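Endonuclease and methylase LlaGI (Lactococcus lactis, PDB 5FFJ) recognises DNA and probably couples adenine methylation, helicase-like ATP-driven translocation and DNA cleavage in a single-polypeptide Type ISP restriction-modification enzyme. Local coordinates at residues V710-H715 and E1014-I1019. Residues are numbered along the deposited sequence; the frame is centred on the assembly and turned at random.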
loop_
_atom_site.group_PDB
_atom_site.type_symbol
_atom_site.label_atom_id
_atom_site.label_comp_id
_atom_site.label_asym_id
_atom_site.label_seq_id
_atom_site.Cartn_x
_atom_site.Cartn_y
_atom_site.Cartn_z
ATOM N N VAL A 710 17.234 0.154 -15.311
ATOM C CA VAL A 710 16.974 1.285 -16.196
ATOM C C VAL A 710 18.096 1.439 -17.219
ATOM O O VAL A 710 17.839 1.584 -18.413
ATOM C CB VAL A 710 16.816 2.597 -15.389
ATOM C CG1 VAL A 710 16.623 3.798 -16.314
ATOM C CG2 VAL A 710 15.645 2.492 -14.417
ATOM N N ASP A 711 19.336 1.395 -16.743
ATOM C CA ASP A 711 20.500 1.515 -17.613
ATOM C C ASP A 711 20.555 0.385 -18.633
ATOM O O ASP A 711 20.997 0.583 -19.764
ATOM C CB ASP A 711 21.791 1.522 -16.786
ATOM C CG ASP A 711 22.117 2.891 -16.217
ATOM O OD1 ASP A 711 21.195 3.724 -16.089
ATOM O OD2 ASP A 711 23.299 3.133 -15.896
ATOM N N PHE A 712 20.102 -0.799 -18.230
ATOM C CA PHE A 712 20.237 -1.981 -19.072
ATOM C C PHE A 712 19.472 -1.847 -20.386
ATOM O O PHE A 712 19.991 -2.211 -21.443
ATOM C CB PHE A 712 19.762 -3.235 -18.334
ATOM C CG PHE A 712 19.891 -4.494 -19.146
ATOM C CD1 PHE A 712 21.073 -5.216 -19.149
ATOM C CD2 PHE A 712 18.833 -4.950 -19.915
ATOM C CE1 PHE A 712 21.196 -6.372 -19.899
ATOM C CE2 PHE A 712 18.950 -6.103 -20.666
ATOM C CZ PHE A 712 20.133 -6.815 -20.658
ATOM N N ILE A 713 18.246 -1.334 -20.329
ATOM C CA ILE A 713 17.423 -1.252 -21.531
ATOM C C ILE A 713 17.820 -0.066 -22.403
ATOM O O ILE A 713 17.632 -0.101 -23.615
ATOM C CB ILE A 713 15.912 -1.157 -21.204
ATOM C CG1 ILE A 713 15.575 0.120 -20.430
ATOM C CG2 ILE A 713 15.470 -2.374 -20.420
ATOM C CD1 ILE A 713 14.099 0.445 -20.454
ATOM N N VAL A 714 18.363 0.981 -21.791
ATOM C CA VAL A 714 18.838 2.137 -22.547
ATOM C C VAL A 714 19.949 1.715 -23.503
ATOM O O VAL A 714 19.874 1.977 -24.704
ATOM C CB VAL A 714 19.344 3.252 -21.615
ATOM C CG1 VAL A 714 20.059 4.337 -22.411
ATOM C CG2 VAL A 714 18.187 3.853 -20.831
ATOM N N HIS A 715 20.984 1.077 -22.961
ATOM C CA HIS A 715 22.035 0.486 -23.778
ATOM C C HIS A 715 21.440 -0.486 -24.790
ATOM O O HIS A 715 21.828 -0.502 -25.958
ATOM C CB HIS A 715 23.050 -0.255 -22.907
ATOM C CG HIS A 715 23.920 0.638 -22.078
ATOM N ND1 HIS A 715 25.252 0.371 -21.849
ATOM C CD2 HIS A 715 23.645 1.781 -21.404
ATOM C CE1 HIS A 715 25.765 1.315 -21.081
ATOM N NE2 HIS A 715 24.811 2.183 -20.797
ATOM N N GLU A 1014 25.668 -4.614 -19.557
ATOM C CA GLU A 1014 24.902 -3.383 -19.676
ATOM C C GLU A 1014 23.873 -3.477 -20.796
ATOM O O GLU A 1014 22.965 -2.656 -20.875
ATOM C CB GLU A 1014 25.842 -2.196 -19.920
ATOM C CG GLU A 1014 26.833 -1.951 -18.789
ATOM C CD GLU A 1014 28.253 -1.744 -19.283
ATOM O OE1 GLU A 1014 29.109 -2.613 -19.012
ATOM O OE2 GLU A 1014 28.512 -0.713 -19.939
ATOM N N SER A 1015 24.009 -4.486 -21.654
ATOM C CA SER A 1015 23.174 -4.576 -22.849
ATOM C C SER A 1015 22.796 -6.006 -23.235
ATOM O O SER A 1015 23.370 -6.978 -22.745
ATOM C CB SER A 1015 23.889 -3.896 -24.020
ATOM O OG SER A 1015 23.375 -4.333 -25.266
ATOM N N ILE A 1016 21.815 -6.103 -24.128
ATOM C CA ILE A 1016 21.323 -7.378 -24.643
ATOM C C ILE A 1016 22.243 -7.986 -25.701
ATOM O O ILE A 1016 21.980 -9.076 -26.208
ATOM C CB ILE A 1016 19.906 -7.220 -25.242
ATOM C CG1 ILE A 1016 19.866 -6.107 -26.297
ATOM C CG2 ILE A 1016 18.896 -6.951 -24.131
ATOM C CD1 ILE A 1016 19.706 -6.615 -27.702
ATOM N N LEU A 1017 23.320 -7.282 -26.031
ATOM C CA LEU A 1017 24.317 -7.805 -26.959
ATOM C C LEU A 1017 25.164 -8.883 -26.288
ATOM O O LEU A 1017 25.677 -9.786 -26.951
ATOM C CB LEU A 1017 25.218 -6.680 -27.476
ATOM C CG LEU A 1017 24.712 -5.830 -28.646
ATOM C CD1 LEU A 1017 23.258 -5.417 -28.474
ATOM C CD2 LEU A 1017 25.596 -4.599 -28.801
ATOM N N ASN A 1018 25.294 -8.788 -24.967
ATOM C CA ASN A 1018 26.199 -9.648 -24.212
ATOM C C ASN A 1018 25.518 -10.855 -23.564
ATOM O O ASN A 1018 26.168 -11.639 -22.871
ATOM C CB ASN A 1018 26.909 -8.822 -23.138
ATOM C CG ASN A 1018 27.891 -7.826 -23.725
ATOM O OD1 ASN A 1018 29.074 -8.126 -23.886
ATOM N ND2 ASN A 1018 27.402 -6.637 -24.059
ATOM N N ILE A 1019 24.217 -11.009 -23.797
ATOM C CA ILE A 1019 23.471 -12.142 -23.254
ATOM C C ILE A 1019 23.463 -13.317 -24.227
ATOM O O ILE A 1019 23.278 -13.137 -25.430
ATOM C CB ILE A 1019 22.008 -11.758 -22.930
ATOM C CG1 ILE A 1019 21.958 -10.685 -21.836
ATOM C CG2 ILE A 1019 21.202 -12.989 -22.508
ATOM C CD1 ILE A 1019 22.486 -11.133 -20.481
#
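The CA atoms of Phe712 and Glu1014 lie 4.9 Å apart, and those of His715 and Ser1015 5.3 Å. Residues 710-715 are helical; 1014-1019 form a loop with a type I turn from Ser1015 to Asn1018. Ser1015 OG accepts from Leu1017 N (3.0 Å), an ST turn, and is hydrogen-bonded to Asp719 OD2. Across the contact, Glu1014 O receives a CA-H...O contact from Phe712. With CG anti to the backbone N (chi1 -179°), the Phe712 ring reaches out to the loop and crosses the Ile1016 side chain at about a right angle. Phe712 CE1 lies by Ser1015 O, Phe712 CE2 meets Ile1016 CG2 at 3.6 Å, and Ile1019 CG1 comes to the ring edge. With an alanine in place of Phe712, Ile1016 and Ile1019 are likely to lose their aromatic partner, opening a gap between helix and loop. His715 ND1 sits 3.3 Å from Glu1014 CB. The His715 ring and Glu1014 carboxylate planes stand 68° apart. The His715 ring stacks with Tyr753. The contact joins helix 707-725 of the methyltransferase region to the loop between helix 1003-1012 and edge strand 1022-1024. Helix 745-760 packs beside Val710, Ile713 and Val714, while Phe712 and Ile1016 rest on strand 977-984 of the mixed sheet.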